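Local structure of ABC transporter substrate binding protein (Ribose) (Agrobacterium vitis, 4WUT) at residues R107-I112 with K280-E285; G137-K142 with T293-V298. The protein binds beta-D-fucopyranose and probably delivers sugars to an ABC transporter in the bacterial membrane. All blocks are in the same frame, centred on the assembly; numbering follows the deposited sequence.

How the contacts relate
The two contacts lie about 30 Å apart, centre to centre, and do not touch. Their nearest atoms are about 8 Å from each other. Contact 1 sets segment 107-112 against the end of helix 267-282. Contact 2 sets helix 133-148 against strand 290-298. Along the chain the order is 107-112, 137-142, 280-285, 293-298, so the segments alternate. In each contact an early part of the chain meets a late one. Both reach the same mixed sheet, and helix 267-282 leads on into strand 290-298. Late parts of the chain thus return to pack on early ones: helix 267-282 on the 107-112 segment, and strand 290-298 on helix 133-148, around one continuous sheet.

Contact 1 (R107-I112 with K280-E285); sequences RIPVVI and KLLSKE
L281, in the last turn of helix 267-282, lies against P109, just before strand 110-113, and V111 within it. These three residues bury most of the surface in the contact. All are apolar, and no hydrogen bond joins the two segments. The closest approach is between methyl groups: V111 CG2 and L281 CD1 are 3.7 Å apart. The two side chains run obliquely past each other. V111 has CG1 anti to its backbone nitrogen (chi1 168°), which places CG2 beside that nitrogen and within reach of the leucine. P109 meets the nearer part of the same leucine, with P109 CB 4.3 Å from L281 CB. L281 is therefore touched at its base by the proline and at a branch tip by the valine.

L282 adds a smaller patch. Its CD2 methyl comes within 4.3 Å of P109 CG, so the proline ring is met by two successive helix residues. P109 and V111 both send their side chains toward the helix. The intervening V110 turns away, as expected from the alternation of an extended chain.

A Schellman motif with K284 as its C-prime residue closes this helix. K284 has positive phi. E285 N bonds to K280 O at 3.0 Å, and K284 N bonds to L281 O at 2.9 Å. The chain leaves the helix within two residues of L282, close to the residues that pack on P109 and V111.

L278 and T277 continue the same helix face over the strand: P109 touches L278, and V111 touches both. Strand 110-113 lies between strands 85-88 and 127-130 in the sheet. V111 also packs against L87 and L129 on these flanking strands.

Contact 2 (G137-K142 with T293-V298); sequences GELAAK and TGVVVV
The contact is a helix-on-strand packing in the solute-binding protein fold, where helix 133-148 meets strand 290-298 of the mixed sheet. L139 is the helix residue that makes it. Its side chain points at the strand and reaches V295 and V297, two residues apart and facing the same way. V296 between them faces away.

V297 makes the closer approach, with V297 CG2 3.8 Å from L139 CG. The same methyl lies 4.0 Å from L139 CB, so it rests along the inner part of the leucine. At V297 the chi1 of 177° turns CG2 anti to the carbonyl carbon, and this is the methyl that meets L139. V295 is met at the far end: L139 CD2 and V295 CG2 approach tip to tip at 4.1 Å.

The contact is small, wholly apolar and at the surface. The V295 side chain is about 9 Å from the bound beta-D-fucopyranose, but the contact lies apart from the sugar pocket.

Next to L139, A140 packs on V263 of strand 261-265 and on F173 of helix 164-180. V297 also touches A261, and V295 touches T131. Strand 290-298 lies between strands 127-130 and 261-265 in the sheet, and the two valines offer one of its faces to helix 133-148.

Contact 1 (R107-I112 with K280-E285)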
ATOM      1  N   ARG A 107      18.919  14.337  15.118  1.00 21.39           N
ATOM      2  CA  ARG A 107      17.806  15.169  15.590  1.00 21.43           C
ATOM      3  C   ARG A 107      16.874  15.590  14.450  1.00 19.02           C
ATOM      4  O   ARG A 107      16.363  16.715  14.422  1.00 24.56           O
ATOM      5  CB  ARG A 107      18.319  16.416  16.322  1.00 27.94           C
ATOM      6  CG  ARG A 107      19.119  16.109  17.579  1.00 29.90           C
ATOM      7  CD  ARG A 107      19.932  17.317  18.030  1.00 34.77           C
ATOM      8  NE  ARG A 107      19.173  18.274  18.843  1.00 41.83           N
ATOM      9  CZ  ARG A 107      19.458  19.575  18.919  1.00 47.42           C
ATOM     10  NH1 ARG A 107      20.467  20.073  18.209  1.00 50.33           N
ATOM     11  NH2 ARG A 107      18.738  20.394  19.689  1.00 43.69           N
ATOM     12  N   ILE A 108      16.674  14.692  13.499  1.00 15.41           N
ATOM     13  CA  ILE A 108      15.760  14.957  12.401  1.00 14.78           C
ATOM     14  C   ILE A 108      14.461  14.181  12.609  1.00 14.03           C
ATOM     15  O   ILE A 108      14.470  12.955  12.634  1.00 16.01           O
ATOM     16  CB  ILE A 108      16.376  14.570  11.040  1.00 15.14           C
ATOM     17  CG1 ILE A 108      17.670  15.342  10.803  1.00 19.02           C
ATOM     18  CG2 ILE A 108      15.367  14.825   9.922  1.00 17.11           C
ATOM     19  CD1 ILE A 108      18.457  14.841   9.570  1.00 18.27           C
ATOM     20  N   PRO A 109      13.344  14.899  12.771  1.00 15.62           N
ATOM     21  CA  PRO A 109      12.053  14.224  12.931  1.00 15.53           C
ATOM     22  C   PRO A 109      11.747  13.313  11.754  1.00 15.23           C
ATOM     23  O   PRO A 109      12.003  13.686  10.607  1.00 15.64           O
ATOM     24  CB  PRO A 109      11.051  15.379  12.969  1.00 16.73           C
ATOM     25  CG  PRO A 109      11.823  16.565  13.418  1.00 18.25           C
ATOM     26  CD  PRO A 109      13.218  16.362  12.855  1.00 16.03           C
ATOM     27  N   VAL A 110      11.234  12.126  12.047  1.00 13.03           N
ATOM     28  CA  VAL A 110      10.859  11.171  11.021  1.00 12.95           C
ATOM     29  C   VAL A 110       9.425  10.706  11.289  1.00 14.22           C
ATOM     30  O   VAL A 110       9.074  10.336  12.407  1.00 14.19           O
ATOM     31  CB  VAL A 110      11.791   9.947  11.008  1.00 13.16           C
ATOM     32  CG1 VAL A 110      11.274   8.896  10.041  1.00 12.76           C
ATOM     33  CG2 VAL A 110      13.231  10.347  10.628  1.00 15.21           C
ATOM     34  N   VAL A 111       8.588  10.759  10.262  1.00 11.52           N
ATOM     35  CA  VAL A 111       7.269  10.159  10.329  1.00 11.44           C
ATOM     36  C   VAL A 111       7.229   9.079   9.248  1.00 10.21           C
ATOM     37  O   VAL A 111       7.711   9.290   8.137  1.00 12.71           O
ATOM     38  CB  VAL A 111       6.187  11.216  10.124  1.00 11.65           C
ATOM     39  CG1 VAL A 111       4.823  10.575   9.909  1.00 15.38           C
ATOM     40  CG2 VAL A 111       6.173  12.163  11.311  1.00 13.63           C
ATOM     41  N   ILE A 112       6.709   7.910   9.618  1.00 10.02           N
ATOM     42  CA  ILE A 112       6.572   6.763   8.729  1.00  9.25           C
ATOM     43  C   ILE A 112       5.150   6.669   8.198  1.00 10.17           C
ATOM     44  O   ILE A 112       4.174   6.804   8.967  1.00 12.14           O
ATOM     45  CB  ILE A 112       6.945   5.457   9.461  1.00  8.94           C
ATOM     46  CG1 ILE A 112       8.363   5.564  10.052  1.00 10.32           C
ATOM     47  CG2 ILE A 112       6.800   4.251   8.560  1.00 10.56           C
ATOM     48  CD1 ILE A 112       9.471   5.682   9.042  1.00 11.50           C
ATOM     49  N   LYS A 280       3.926  19.802  12.905  1.00 18.27           N
ATOM     50  CA  LYS A 280       3.703  19.867  14.348  1.00 19.22           C
ATOM     51  C   LYS A 280       4.980  19.539  15.116  1.00 18.63           C
ATOM     52  O   LYS A 280       5.350  20.231  16.051  1.00 19.25           O
ATOM     53  CB  LYS A 280       2.601  18.899  14.777  1.00 19.44           C
ATOM     54  CG  LYS A 280       1.195  19.315  14.388  1.00 22.60           C
ATOM     55  CD  LYS A 280       0.205  18.280  14.887  1.00 24.32           C
ATOM     56  CE  LYS A 280      -1.218  18.615  14.484  1.00 30.70           C
ATOM     57  NZ  LYS A 280      -1.981  19.072  15.665  1.00 37.02           N
ATOM     58  N   LEU A 281       5.656  18.472  14.715  1.00 17.73           N
ATOM     59  CA  LEU A 281       6.897  18.094  15.369  1.00 17.47           C
ATOM     60  C   LEU A 281       7.960  19.191  15.233  1.00 20.60           C
ATOM     61  O   LEU A 281       8.778  19.401  16.138  1.00 20.34           O
ATOM     62  CB  LEU A 281       7.405  16.776  14.785  1.00 16.74           C
ATOM     63  CG  LEU A 281       6.553  15.550  15.084  1.00 16.97           C
ATOM     64  CD1 LEU A 281       6.909  14.365  14.183  1.00 16.36           C
ATOM     65  CD2 LEU A 281       6.687  15.163  16.540  1.00 17.74           C
ATOM     66  N   LEU A 282       7.972  19.876  14.096  1.00 17.63           N
ATOM     67  CA  LEU A 282       8.952  20.943  13.873  1.00 18.69           C
ATOM     68  C   LEU A 282       8.655  22.144  14.773  1.00 22.60           C
ATOM     69  O   LEU A 282       9.535  22.957  15.039  1.00 25.82           O
ATOM     70  CB  LEU A 282       8.972  21.355  12.404  1.00 20.22           C
ATOM     71  CG  LEU A 282       9.659  20.355  11.462  1.00 20.35           C
ATOM     72  CD1 LEU A 282       9.311  20.595   9.994  1.00 21.29           C
ATOM     73  CD2 LEU A 282      11.158  20.424  11.662  1.00 21.47           C
ATOM     74  N   SER A 283       7.414  22.247  15.236  1.00 20.77           N
ATOM     75  CA  SER A 283       7.035  23.249  16.238  1.00 23.76           C
ATOM     76  C   SER A 283       7.020  22.664  17.656  1.00 28.10           C
ATOM     77  O   SER A 283       6.404  23.238  18.572  1.00 31.11           O
ATOM     78  CB  SER A 283       5.663  23.839  15.899  1.00 26.95           C
ATOM     79  OG  SER A 283       5.750  24.754  14.821  1.00 37.50           O
ATOM     80  N   LYS A 284       7.705  21.535  17.835  1.00 25.04           N
ATOM     81  CA  LYS A 284       7.860  20.893  19.143  1.00 30.90           C
ATOM     82  C   LYS A 284       6.519  20.657  19.843  1.00 32.21           C
ATOM     83  O   LYS A 284       6.409  20.752  21.065  1.00 32.43           O
ATOM     84  CB  LYS A 284       8.803  21.720  20.028  1.00 32.94           C
ATOM     85  CG  LYS A 284      10.034  22.236  19.265  1.00 38.11           C
ATOM     86  CD  LYS A 284      11.241  22.472  20.177  1.00 46.21           C
ATOM     87  CE  LYS A 284      12.442  23.009  19.391  1.00 46.01           C
ATOM     88  NZ  LYS A 284      12.704  24.449  19.676  1.00 49.50           N
ATOM     89  N   GLU A 285       5.505  20.341  19.051  1.00 22.98           N
ATOM     90  CA  GLU A 285       4.193  19.979  19.553  1.00 22.69           C
ATOM     91  C   GLU A 285       4.025  18.460  19.682  1.00 21.73           C
ATOM     92  O   GLU A 285       4.774  17.694  19.045  1.00 24.54           O
ATOM     93  CB  GLU A 285       3.108  20.516  18.624  1.00 22.89           C
ATOM     94  CG  GLU A 285       3.080  22.028  18.456  1.00 25.44           C
ATOM     95  CD  GLU A 285       1.987  22.491  17.502  1.00 30.70           C
ATOM     96  OE1 GLU A 285       1.174  21.648  17.080  1.00 32.00           O
ATOM     97  OE2 GLU A 285       1.934  23.705  17.190  1.00 35.15           O
TER

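Contact 2 (G137-K142 with T293-V298)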
ATOM      1  N   GLY A 137      -6.737  -6.696   5.231  1.00 11.15           N
ATOM      2  CA  GLY A 137      -6.640  -8.016   4.654  1.00 10.75           C
ATOM      3  C   GLY A 137      -7.803  -8.900   5.073  1.00 11.84           C
ATOM      4  O   GLY A 137      -8.317  -9.679   4.260  1.00 12.08           O
ATOM      5  N   GLU A 138      -8.224  -8.775   6.331  1.00 13.16           N
ATOM      6  CA  GLU A 138      -9.374  -9.519   6.813  1.00 12.97           C
ATOM      7  C   GLU A 138     -10.649  -9.103   6.075  1.00 13.14           C
ATOM      8  O   GLU A 138     -11.471  -9.959   5.760  1.00 14.32           O
ATOM      9  CB  GLU A 138      -9.508  -9.378   8.337  1.00 14.08           C
ATOM     10  CG  GLU A 138      -8.458 -10.165   9.083  1.00 20.45           C
ATOM     11  CD  GLU A 138      -8.507  -9.985  10.585  1.00 32.00           C
ATOM     12  OE1 GLU A 138      -9.443  -9.319  11.080  1.00 37.44           O
ATOM     13  OE2 GLU A 138      -7.611 -10.531  11.268  1.00 29.53           O
ATOM     14  N   LEU A 139     -10.821  -7.815   5.791  1.00 13.17           N
ATOM     15  CA  LEU A 139     -12.027  -7.384   5.053  1.00 13.57           C
ATOM     16  C   LEU A 139     -12.016  -8.011   3.653  1.00 12.87           C
ATOM     17  O   LEU A 139     -13.051  -8.432   3.127  1.00 13.29           O
ATOM     18  CB  LEU A 139     -12.042  -5.869   4.876  1.00 15.32           C
ATOM     19  CG  LEU A 139     -13.006  -4.939   5.601  1.00 30.51           C
ATOM     20  CD1 LEU A 139     -13.831  -5.562   6.706  1.00 19.67           C
ATOM     21  CD2 LEU A 139     -12.148  -3.823   6.103  1.00 16.27           C
ATOM     22  N   ALA A 140     -10.856  -8.023   3.015  1.00 12.42           N
ATOM     23  CA  ALA A 140     -10.756  -8.602   1.688  1.00 11.53           C
ATOM     24  C   ALA A 140     -11.092 -10.105   1.717  1.00 13.36           C
ATOM     25  O   ALA A 140     -11.760 -10.621   0.834  1.00 12.03           O
ATOM     26  CB  ALA A 140      -9.368  -8.385   1.106  1.00 12.70           C
ATOM     27  N   ALA A 141     -10.626 -10.801   2.746  1.00 13.11           N
ATOM     28  CA  ALA A 141     -10.871 -12.245   2.889  1.00 12.23           C
ATOM     29  C   ALA A 141     -12.343 -12.544   3.147  1.00 13.72           C
ATOM     30  O   ALA A 141     -12.889 -13.499   2.597  1.00 13.85           O
ATOM     31  CB  ALA A 141     -10.014 -12.824   4.031  1.00 14.39           C
ATOM     32  N   LYS A 142     -12.977 -11.716   3.970  1.00 13.43           N
ATOM     33  CA  LYS A 142     -14.395 -11.865   4.220  1.00 14.43           C
ATOM     34  C   LYS A 142     -15.199 -11.644   2.940  1.00 14.48           C
ATOM     35  O   LYS A 142     -16.136 -12.393   2.657  1.00 15.09           O
ATOM     36  CB  LYS A 142     -14.854 -10.890   5.287  1.00 15.23           C
ATOM     37  CG  LYS A 142     -16.268 -11.178   5.715  1.00 22.80           C
ATOM     38  CD  LYS A 142     -16.757 -10.241   6.780  1.00 27.18           C
ATOM     39  CE  LYS A 142     -18.135 -10.676   7.213  1.00 31.67           C
ATOM     40  NZ  LYS A 142     -18.651  -9.879   8.360  1.00 35.56           N
ATOM     41  N   THR A 293      -5.328   5.548   8.897  1.00 15.76           N
ATOM     42  CA  THR A 293      -5.769   6.413   7.801  1.00 15.01           C
ATOM     43  C   THR A 293      -6.994   5.855   7.075  1.00 20.40           C
ATOM     44  O   THR A 293      -7.479   6.455   6.118  1.00 18.94           O
ATOM     45  CB  THR A 293      -4.621   6.709   6.812  1.00 15.61           C
ATOM     46  OG1 THR A 293      -3.875   5.512   6.557  1.00 15.42           O
ATOM     47  CG2 THR A 293      -3.659   7.759   7.394  1.00 16.20           C
ATOM     48  N   GLY A 294      -7.491   4.712   7.545  1.00 17.07           N
ATOM     49  CA  GLY A 294      -8.812   4.225   7.187  1.00 16.03           C
ATOM     50  C   GLY A 294      -8.862   3.386   5.925  1.00 18.00           C
ATOM     51  O   GLY A 294      -7.923   3.358   5.165  1.00 17.14           O
ATOM     52  N   VAL A 295      -9.991   2.716   5.700  1.00 18.55           N
ATOM     53  CA  VAL A 295     -10.186   1.947   4.487  1.00 17.47           C
ATOM     54  C   VAL A 295     -11.648   1.958   4.104  1.00 15.51           C
ATOM     55  O   VAL A 295     -12.540   2.106   4.958  1.00 16.87           O
ATOM     56  CB  VAL A 295      -9.752   0.467   4.628  1.00 26.59           C
ATOM     57  CG1 VAL A 295      -8.254   0.355   4.600  1.00 30.31           C
ATOM     58  CG2 VAL A 295     -10.349  -0.149   5.892  1.00 32.88           C
ATOM     59  N   VAL A 296     -11.882   1.798   2.811  1.00 16.82           N
ATOM     60  CA  VAL A 296     -13.214   1.594   2.277  1.00 18.72           C
ATOM     61  C   VAL A 296     -13.162   0.428   1.295  1.00 18.76           C
ATOM     62  O   VAL A 296     -12.327   0.403   0.386  1.00 17.70           O
ATOM     63  CB  VAL A 296     -13.713   2.845   1.547  1.00 17.16           C
ATOM     64  CG1 VAL A 296     -15.150   2.631   1.009  1.00 22.89           C
ATOM     65  CG2 VAL A 296     -13.662   4.047   2.466  1.00 25.68           C
ATOM     66  N   VAL A 297     -14.044  -0.550   1.479  1.00 16.16           N
ATOM     67  CA  VAL A 297     -14.169  -1.633   0.515  1.00 15.84           C
ATOM     68  C   VAL A 297     -15.117  -1.154  -0.562  1.00 16.23           C
ATOM     69  O   VAL A 297     -16.310  -0.970  -0.317  1.00 16.93           O
ATOM     70  CB  VAL A 297     -14.690  -2.929   1.160  1.00 17.40           C
ATOM     71  CG1 VAL A 297     -14.865  -4.012   0.107  1.00 20.07           C
ATOM     72  CG2 VAL A 297     -13.712  -3.403   2.246  1.00 18.29           C
ATOM     73  N   VAL A 298     -14.571  -0.952  -1.751  1.00 15.53           N
ATOM     74  CA  VAL A 298     -15.305  -0.371  -2.861  1.00 15.99           C
ATOM     75  C   VAL A 298     -15.794  -1.473  -3.796  1.00 16.05           C
ATOM     76  O   VAL A 298     -15.008  -2.310  -4.257  1.00 15.62           O
ATOM     77  CB  VAL A 298     -14.414   0.606  -3.661  1.00 15.90           C
ATOM     78  CG1 VAL A 298     -15.114   1.024  -4.925  1.00 16.49           C
ATOM     79  CG2 VAL A 298     -14.044   1.827  -2.840  1.00 16.01           C
TER